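Local coordinates for exopolysaccharide biosynthesis protein (Pantoea stewartii subsp. stewartii DC283, PDB 6TGF), which modifies the glycan biofilm of this plant pathogen, probably by hydrolysing its exopolysaccharide, and has a trimeric, phage-tailspike-like parallel beta-helix fold, at residues F63-Q68 and L107-F112; I474-R479 and S496-R501; N527-R532 and A641-S646. All blocks are in the same frame, centred on the assembly; numbering follows the deposited sequence.

Contact 1 of 3, residues F63-Q68 and L107-F112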
# COMPACT_ATOMS: atom_id res chain seq x y z
N PHE B 63 -38.56 24.60 -39.65
CA PHE B 63 -38.86 23.88 -40.92
C PHE B 63 -40.37 23.69 -41.05
O PHE B 63 -40.93 24.09 -42.09
CB PHE B 63 -38.11 22.54 -40.95
CG PHE B 63 -38.06 21.89 -42.31
CD1 PHE B 63 -39.09 21.09 -42.76
CD2 PHE B 63 -36.97 22.09 -43.15
CE1 PHE B 63 -39.04 20.49 -44.01
CE2 PHE B 63 -36.92 21.49 -44.40
CZ PHE B 63 -37.96 20.70 -44.82
N TRP B 64 -41.00 23.10 -40.03
CA TRP B 64 -42.48 22.90 -39.93
C TRP B 64 -43.19 24.20 -40.31
O TRP B 64 -44.01 24.18 -41.25
CB TRP B 64 -42.85 22.45 -38.50
CG TRP B 64 -44.26 21.95 -38.33
CD1 TRP B 64 -45.35 22.25 -39.10
CD2 TRP B 64 -44.73 21.07 -37.30
NE1 TRP B 64 -46.46 21.61 -38.62
CE2 TRP B 64 -46.11 20.88 -37.52
CE3 TRP B 64 -44.12 20.42 -36.22
CZ2 TRP B 64 -46.89 20.06 -36.69
CZ3 TRP B 64 -44.89 19.61 -35.40
CH2 TRP B 64 -46.25 19.44 -35.64
N GLN B 65 -42.85 25.30 -39.62
CA GLN B 65 -43.55 26.61 -39.68
C GLN B 65 -43.34 27.29 -41.04
O GLN B 65 -44.31 27.90 -41.53
CB GLN B 65 -43.06 27.52 -38.55
CG GLN B 65 -43.83 27.36 -37.25
CD GLN B 65 -45.20 28.00 -37.28
OE1 GLN B 65 -46.08 27.66 -36.49
NE2 GLN B 65 -45.38 28.95 -38.18
N ASN B 66 -42.14 27.20 -41.62
CA ASN B 66 -41.68 28.09 -42.72
C ASN B 66 -41.59 27.34 -44.05
O ASN B 66 -42.08 27.90 -45.06
CB ASN B 66 -40.36 28.77 -42.37
CG ASN B 66 -40.47 29.70 -41.18
OD1 ASN B 66 -41.49 30.36 -40.99
ND2 ASN B 66 -39.42 29.77 -40.38
N PHE B 67 -40.99 26.14 -44.08
CA PHE B 67 -40.63 25.42 -45.33
C PHE B 67 -41.86 25.26 -46.23
O PHE B 67 -42.92 24.80 -45.75
CB PHE B 67 -40.02 24.04 -45.05
CG PHE B 67 -39.66 23.28 -46.30
CD1 PHE B 67 -40.58 22.46 -46.93
CD2 PHE B 67 -38.40 23.40 -46.87
CE1 PHE B 67 -40.25 21.78 -48.09
CE2 PHE B 67 -38.06 22.71 -48.02
CZ PHE B 67 -38.99 21.90 -48.63
N GLN B 68 -41.70 25.63 -47.51
CA GLN B 68 -42.64 25.32 -48.62
C GLN B 68 -41.84 24.70 -49.76
O GLN B 68 -40.76 25.23 -50.07
CB GLN B 68 -43.37 26.59 -49.07
CG GLN B 68 -44.50 27.00 -48.14
CD GLN B 68 -44.97 28.41 -48.39
OE1 GLN B 68 -46.07 28.64 -48.90
NE2 GLN B 68 -44.14 29.38 -48.05
N LEU B 107 -45.46 20.25 -49.81
CA LEU B 107 -45.18 20.41 -48.36
C LEU B 107 -45.29 21.89 -47.97
O LEU B 107 -44.66 22.73 -48.63
CB LEU B 107 -43.78 19.87 -48.04
CG LEU B 107 -43.51 18.41 -48.40
CD1 LEU B 107 -42.17 17.96 -47.83
CD2 LEU B 107 -44.62 17.49 -47.92
N ASN B 108 -46.08 22.17 -46.93
CA ASN B 108 -46.28 23.51 -46.32
C ASN B 108 -46.94 23.32 -44.95
O ASN B 108 -47.46 22.21 -44.71
CB ASN B 108 -47.08 24.44 -47.24
CG ASN B 108 -48.43 23.88 -47.65
OD1 ASN B 108 -49.18 23.38 -46.81
ND2 ASN B 108 -48.75 23.97 -48.93
N LYS B 109 -46.92 24.35 -44.09
CA LYS B 109 -47.42 24.26 -42.69
C LYS B 109 -48.82 23.63 -42.69
O LYS B 109 -49.03 22.68 -41.90
CB LYS B 109 -47.46 25.63 -42.01
CG LYS B 109 -48.13 25.63 -40.65
CD LYS B 109 -47.75 26.77 -39.74
CE LYS B 109 -48.60 26.83 -38.49
NZ LYS B 109 -49.85 27.59 -38.72
N GLY B 110 -49.73 24.14 -43.53
CA GLY B 110 -51.12 23.64 -43.65
C GLY B 110 -51.16 22.14 -43.87
O GLY B 110 -51.91 21.46 -43.14
N ASN B 111 -50.37 21.64 -44.83
CA ASN B 111 -50.28 20.20 -45.19
C ASN B 111 -49.65 19.42 -44.02
O ASN B 111 -50.15 18.32 -43.71
CB ASN B 111 -49.52 19.98 -46.49
CG ASN B 111 -50.35 20.29 -47.73
OD1 ASN B 111 -51.47 20.78 -47.62
ND2 ASN B 111 -49.81 19.99 -48.90
N PHE B 112 -48.59 19.97 -43.41
CA PHE B 112 -47.90 19.37 -42.24
C PHE B 112 -48.90 19.20 -41.08
O PHE B 112 -48.91 18.14 -40.44
CB PHE B 112 -46.71 20.21 -41.79
CG PHE B 112 -45.49 20.13 -42.67
CD1 PHE B 112 -45.06 18.92 -43.19
CD2 PHE B 112 -44.74 21.27 -42.94
CE1 PHE B 112 -43.93 18.85 -43.99
CE2 PHE B 112 -43.61 21.20 -43.74
CZ PHE B 112 -43.21 19.99 -44.26
O HOH W 1 -44.41 25.70 -43.78

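Contact 2 of 3, residues I474-R479 and S496-R501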
# COMPACT_ATOMS: atom_id res chain seq x y z
N ILE B 474 -12.43 -14.43 16.52
CA ILE B 474 -12.16 -15.90 16.58
C ILE B 474 -11.04 -16.22 15.58
O ILE B 474 -11.27 -16.05 14.37
CB ILE B 474 -13.44 -16.72 16.32
CG1 ILE B 474 -14.57 -16.36 17.28
CG2 ILE B 474 -13.13 -18.21 16.34
CD1 ILE B 474 -14.29 -16.67 18.73
N ALA B 475 -9.88 -16.64 16.08
CA ALA B 475 -8.67 -16.98 15.28
C ALA B 475 -8.13 -18.34 15.72
O ALA B 475 -6.89 -18.47 15.86
CB ALA B 475 -7.64 -15.89 15.44
N TRP B 476 -9.01 -19.33 15.92
CA TRP B 476 -8.67 -20.70 16.38
C TRP B 476 -7.77 -21.38 15.34
O TRP B 476 -8.14 -21.37 14.15
CB TRP B 476 -9.93 -21.54 16.65
CG TRP B 476 -10.84 -21.00 17.71
CD1 TRP B 476 -10.50 -20.20 18.77
CD2 TRP B 476 -12.25 -21.25 17.84
NE1 TRP B 476 -11.60 -19.93 19.53
CE2 TRP B 476 -12.69 -20.56 18.99
CE3 TRP B 476 -13.18 -21.99 17.09
CZ2 TRP B 476 -14.02 -20.59 19.40
CZ3 TRP B 476 -14.49 -22.01 17.51
CH2 TRP B 476 -14.90 -21.32 18.65
N HIS B 477 -6.63 -21.92 15.78
CA HIS B 477 -5.63 -22.64 14.94
C HIS B 477 -5.09 -21.72 13.83
O HIS B 477 -4.52 -22.26 12.86
CB HIS B 477 -6.23 -23.92 14.34
CG HIS B 477 -6.77 -24.88 15.34
ND1 HIS B 477 -5.95 -25.62 16.17
CD2 HIS B 477 -8.04 -25.24 15.64
CE1 HIS B 477 -6.69 -26.38 16.95
NE2 HIS B 477 -7.97 -26.17 16.64
N SER B 478 -5.26 -20.40 13.96
CA SER B 478 -4.92 -19.42 12.90
C SER B 478 -3.44 -19.02 13.02
O SER B 478 -3.01 -18.68 14.14
CB SER B 478 -5.83 -18.22 12.95
OG SER B 478 -5.82 -17.54 11.70
N ARG B 479 -2.71 -19.07 11.91
CA ARG B 479 -1.25 -18.77 11.85
C ARG B 479 -1.06 -17.26 11.67
O ARG B 479 -1.01 -16.79 10.52
CB ARG B 479 -0.61 -19.57 10.70
CG ARG B 479 -0.82 -21.07 10.79
CD ARG B 479 -0.34 -21.79 9.54
NE ARG B 479 -1.24 -21.63 8.41
CZ ARG B 479 -0.95 -21.96 7.15
NH1 ARG B 479 0.23 -22.46 6.84
NH2 ARG B 479 -1.85 -21.78 6.21
N SER B 496 -6.57 -19.40 20.30
CA SER B 496 -6.48 -20.69 21.04
C SER B 496 -6.65 -21.86 20.06
O SER B 496 -6.70 -21.60 18.84
CB SER B 496 -7.50 -20.75 22.15
OG SER B 496 -8.82 -20.84 21.64
N GLU B 497 -6.72 -23.09 20.57
CA GLU B 497 -6.83 -24.34 19.77
C GLU B 497 -8.19 -24.99 19.99
O GLU B 497 -8.24 -26.23 20.16
CB GLU B 497 -5.67 -25.27 20.14
CG GLU B 497 -4.31 -24.67 19.86
CD GLU B 497 -3.15 -25.64 19.99
OE1 GLU B 497 -3.28 -26.62 20.75
OE2 GLU B 497 -2.12 -25.43 19.31
N GLN B 498 -9.27 -24.19 19.99
CA GLN B 498 -10.67 -24.68 20.06
C GLN B 498 -11.13 -25.09 18.65
O GLN B 498 -10.55 -24.58 17.67
CB GLN B 498 -11.60 -23.60 20.61
CG GLN B 498 -11.39 -23.31 22.09
CD GLN B 498 -12.61 -22.72 22.75
OE1 GLN B 498 -13.54 -22.26 22.08
NE2 GLN B 498 -12.62 -22.72 24.07
N GLY B 499 -12.12 -25.97 18.57
CA GLY B 499 -12.76 -26.41 17.31
C GLY B 499 -11.84 -27.25 16.46
O GLY B 499 -10.76 -27.65 16.95
N ASP B 500 -12.24 -27.51 15.21
CA ASP B 500 -11.52 -28.39 14.25
C ASP B 500 -10.29 -27.66 13.69
O ASP B 500 -10.46 -26.53 13.17
CB ASP B 500 -12.43 -28.83 13.10
CG ASP B 500 -13.57 -29.74 13.52
OD1 ASP B 500 -13.62 -30.12 14.71
OD2 ASP B 500 -14.40 -30.06 12.65
N ARG B 501 -9.11 -28.28 13.79
CA ARG B 501 -7.85 -27.81 13.16
C ARG B 501 -7.85 -28.29 11.70
O ARG B 501 -7.90 -29.52 11.49
CB ARG B 501 -6.64 -28.35 13.92
CG ARG B 501 -5.31 -27.72 13.50
CD ARG B 501 -4.14 -28.42 14.16
NE ARG B 501 -4.07 -29.83 13.77
CZ ARG B 501 -3.84 -30.85 14.60
NH1 ARG B 501 -3.65 -30.65 15.89
NH2 ARG B 501 -3.81 -32.08 14.11

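Contact 3 of 3, residues N527-R532 and A641-S646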
# COMPACT_ATOMS: atom_id res chain seq x y z
N ASN B 527 22.31 -16.13 15.62
CA ASN B 527 23.79 -16.31 15.51
C ASN B 527 24.40 -16.26 16.92
O ASN B 527 25.17 -17.17 17.25
CB ASN B 527 24.44 -15.27 14.60
CG ASN B 527 24.39 -15.64 13.14
OD1 ASN B 527 23.45 -16.28 12.69
ND2 ASN B 527 25.40 -15.23 12.39
N TYR B 528 24.06 -15.23 17.70
CA TYR B 528 24.54 -15.05 19.09
C TYR B 528 23.61 -14.11 19.86
O TYR B 528 23.03 -13.19 19.25
CB TYR B 528 25.97 -14.52 19.11
CG TYR B 528 26.16 -13.17 18.46
CD1 TYR B 528 26.31 -13.06 17.09
CD2 TYR B 528 26.22 -12.01 19.22
CE1 TYR B 528 26.50 -11.83 16.48
CE2 TYR B 528 26.40 -10.77 18.62
CZ TYR B 528 26.55 -10.68 17.25
OH TYR B 528 26.73 -9.47 16.66
N LEU B 529 23.49 -14.35 21.17
CA LEU B 529 22.79 -13.46 22.14
C LEU B 529 23.79 -12.41 22.64
O LEU B 529 24.93 -12.80 22.98
CB LEU B 529 22.24 -14.30 23.30
CG LEU B 529 21.53 -13.51 24.41
CD1 LEU B 529 20.30 -12.80 23.88
CD2 LEU B 529 21.15 -14.42 25.56
N THR B 530 23.38 -11.15 22.66
CA THR B 530 24.15 -10.01 23.25
C THR B 530 23.21 -9.23 24.17
O THR B 530 22.10 -9.72 24.44
CB THR B 530 24.80 -9.17 22.14
OG1 THR B 530 25.66 -8.21 22.76
CG2 THR B 530 23.79 -8.45 21.27
N SER B 531 23.66 -8.07 24.66
CA SER B 531 22.91 -7.22 25.62
C SER B 531 22.76 -5.80 25.06
O SER B 531 23.70 -5.31 24.41
CB SER B 531 23.58 -7.20 26.97
OG SER B 531 22.89 -6.34 27.86
N ARG B 532 21.61 -5.19 25.33
CA ARG B 532 21.33 -3.74 25.17
C ARG B 532 22.35 -2.94 25.98
O ARG B 532 22.62 -1.78 25.61
CB ARG B 532 19.89 -3.48 25.64
CG ARG B 532 19.31 -2.13 25.25
CD ARG B 532 17.80 -2.16 25.40
NE ARG B 532 17.26 -0.96 26.02
CZ ARG B 532 16.94 0.16 25.39
NH1 ARG B 532 17.12 0.28 24.08
NH2 ARG B 532 16.44 1.18 26.07
N ALA B 641 28.13 -8.02 29.60
CA ALA B 641 26.77 -7.98 29.01
C ALA B 641 25.75 -8.37 30.09
O ALA B 641 25.91 -9.45 30.69
CB ALA B 641 26.69 -8.90 27.82
N ILE B 642 24.74 -7.52 30.31
CA ILE B 642 23.63 -7.77 31.28
C ILE B 642 22.51 -8.49 30.52
O ILE B 642 21.99 -7.92 29.54
CB ILE B 642 23.15 -6.46 31.94
CG1 ILE B 642 24.06 -6.01 33.09
CG2 ILE B 642 21.71 -6.59 32.44
CD1 ILE B 642 25.54 -6.08 32.79
N MET B 643 22.16 -9.70 30.96
CA MET B 643 21.11 -10.56 30.36
C MET B 643 20.24 -11.12 31.49
O MET B 643 20.81 -11.57 32.50
CB MET B 643 21.74 -11.68 29.54
CG MET B 643 22.62 -11.15 28.41
SD MET B 643 23.43 -12.42 27.41
CE MET B 643 24.27 -13.36 28.68
N ILE B 644 18.91 -11.05 31.33
CA ILE B 644 17.93 -11.21 32.45
C ILE B 644 16.90 -12.28 32.08
O ILE B 644 16.48 -12.33 30.91
CB ILE B 644 17.27 -9.85 32.77
CG1 ILE B 644 18.31 -8.76 33.03
CG2 ILE B 644 16.29 -9.99 33.94
CD1 ILE B 644 17.74 -7.38 33.26
N LYS B 645 16.52 -13.10 33.06
CA LYS B 645 15.35 -14.02 33.03
C LYS B 645 14.39 -13.59 34.15
O LYS B 645 14.88 -13.06 35.17
CB LYS B 645 15.80 -15.47 33.22
CG LYS B 645 16.63 -16.04 32.08
CD LYS B 645 17.32 -17.34 32.43
CE LYS B 645 18.09 -17.92 31.27
NZ LYS B 645 18.37 -19.37 31.46
N SER B 646 13.08 -13.79 33.96
CA SER B 646 12.02 -13.32 34.89
C SER B 646 10.79 -14.23 34.83
O SER B 646 10.47 -14.72 33.74
CB SER B 646 11.65 -11.89 34.58
OG SER B 646 10.80 -11.36 35.58

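Contact 1 of 3, residues F63-Q68 and L107-F112
The Phe112 ring turns an edge toward the face of the five-membered ring of Trp64, an offset edge-to-face pair with centroids 5.6 Å apart and planes at 76°. Also at the edge of the Phe112 ring lies a backbone oxygen, with Trp64 O 3.4 Å from Phe112 CD2. The Phe67 ring carries Phe63 CZ over one face and has Leu107 CB at its edge, 4.0 Å from Phe67 CE1. These rings join the end of helix 61-66 to the start of helix 109-117 in the head-binding region, and Leu132 of strand 129-134 backs Phe63 and also Phe67, just past the helix end. Trp64 suits its place because it is amphipathic: CD1 packs 3.6 Å from Phe112 CB, while NE1 gives its proton to Asp113. Asn108 is the N-cap of the second helix; with CG between the backbone N and the carbonyl carbon (chi1 56°), OD1 turns back over the first turn and accepts from Asn111 N at 2.9 Å. On the outside, the Lys109 chain, straight as far as CE, lies alongside Gln65, pointing the same way. Between the helix ends sits a water that donates to Phe67 O at 2.6 Å and to Trp64 O at 3.0 Å, and accepts weakly from Lys109 N.

Contact 2 of 3, residues I474-R479 and S496-R501
His477 has CG opposite its carbonyl carbon (chi1 -57°), and with chi2 at -71° its imidazole slides edge-on into the 496-501 loop between Glu497 and Arg501. Arg501 CB stands squarely over one face, 3.6 Å from His477 ND1, and Glu497 CA lies over the opposite face, 3.5 Å from His477 CE1 and displaced toward the rim. For Arg501 it is the aliphatic part that does this packing, since CG stays on the ring while NE departs to bond Leu503 O. A flat histidine suits the slot because its rim is polar: NE2 donates to Gly499 O at 3.2 Å, an acceptor close to the ring plane, although the nitrogen stands above the carbonyl plane. The fold here is a right-handed parallel beta-helix, and the two segments are loops of successive coils, leading into strands 479-488 and 511-514, which pair in parallel. A type II turn from Ala475 to Ser478 shapes the first loop, with His477 at its third position in a left-handed backbone conformation (phi 59°). That places His477 N to donate to Ser496 O at 3.1 Å. Trp476 is sandwiched: Ile474 CG2 covers one face and Gln498 CB the other, the latter 3.6 Å from Trp476 CE2. At the edge of this indole, NE1 bonds weakly to Asp494, which also holds Ser496 OG.

Contact 3 of 3, residues N527-R532 and A641-S646
Met643 reaches across to Leu529 and Ser531, and the length of its chain decides which atom meets which. CB points toward the 527-532 segment without itself coming close to it. CG, next along, passes 4.3 Å from Ser531 CB. Because chi2 is extended (179°), the sulfur is carried a full bond further and makes the main contact: Met643 SD is 3.6 Å from Leu529 CD2, and it lies 3.7 Å from Leu529 CG. The same sulfur is 4.2 Å from Thr530 O. At the tip the chain bends (chi3 -55°), which turns CE off the line of approach. The leucine slides past the methionine in the opposite direction, so the two overlap alongside one another. A slim, polarisable thioether suits this buried place, being able to lie against a branched leucine end and near a carbonyl oxygen alike.

Two residues away on each segment, small side chains let the backbones come close. Ser531 CB rests on Ala641 CB at 3.6 Å, and its hydroxyl lies beside two carbonyl oxygens, Ile642 O and Trp533 O. Strand 641-646 is itself gripped between neighbours, with Ile642 bonded through its backbone to Trp533 and Met643 to Glu562.

Other chains pack around the contact. Tyr528 and Leu529 enter a parallel ladder with a strand of the third subunit, whose Glu562 forms a salt bridge with Lys645, while Tyr528 packs edge-to-face on Trp559 of the second subunit. The contact thus lies where the chain leaves its beta-helix, turns a corner at Asn527 and enters an antiparallel beta-sheet domain, its strands meeting those of the other two subunits, as in the interdigitated regions of trimeric phage tailspikes.

The three contacts follow one another along an elongated chain: contact 1 near the N-terminal tip, contact 2 on the beta-helix, and contact 3 beyond it on the far side of the chain's centre from contact 1. Contacts 1 and 3 have centres about 103 Å apart, contacts 2 and 3 about 33 Å, and none touch. They share no structural element. Contact 1 is a surface meeting of two helix ends, held by aromatic packing and a bridging water. Contact 2, partly buried, is loop against loop, combining direct hydrogen bonds with sandwiched rings. Contact 3 is wholly buried, strand against strand-like segment, largely apolar, and the most involved with neighbouring subunits.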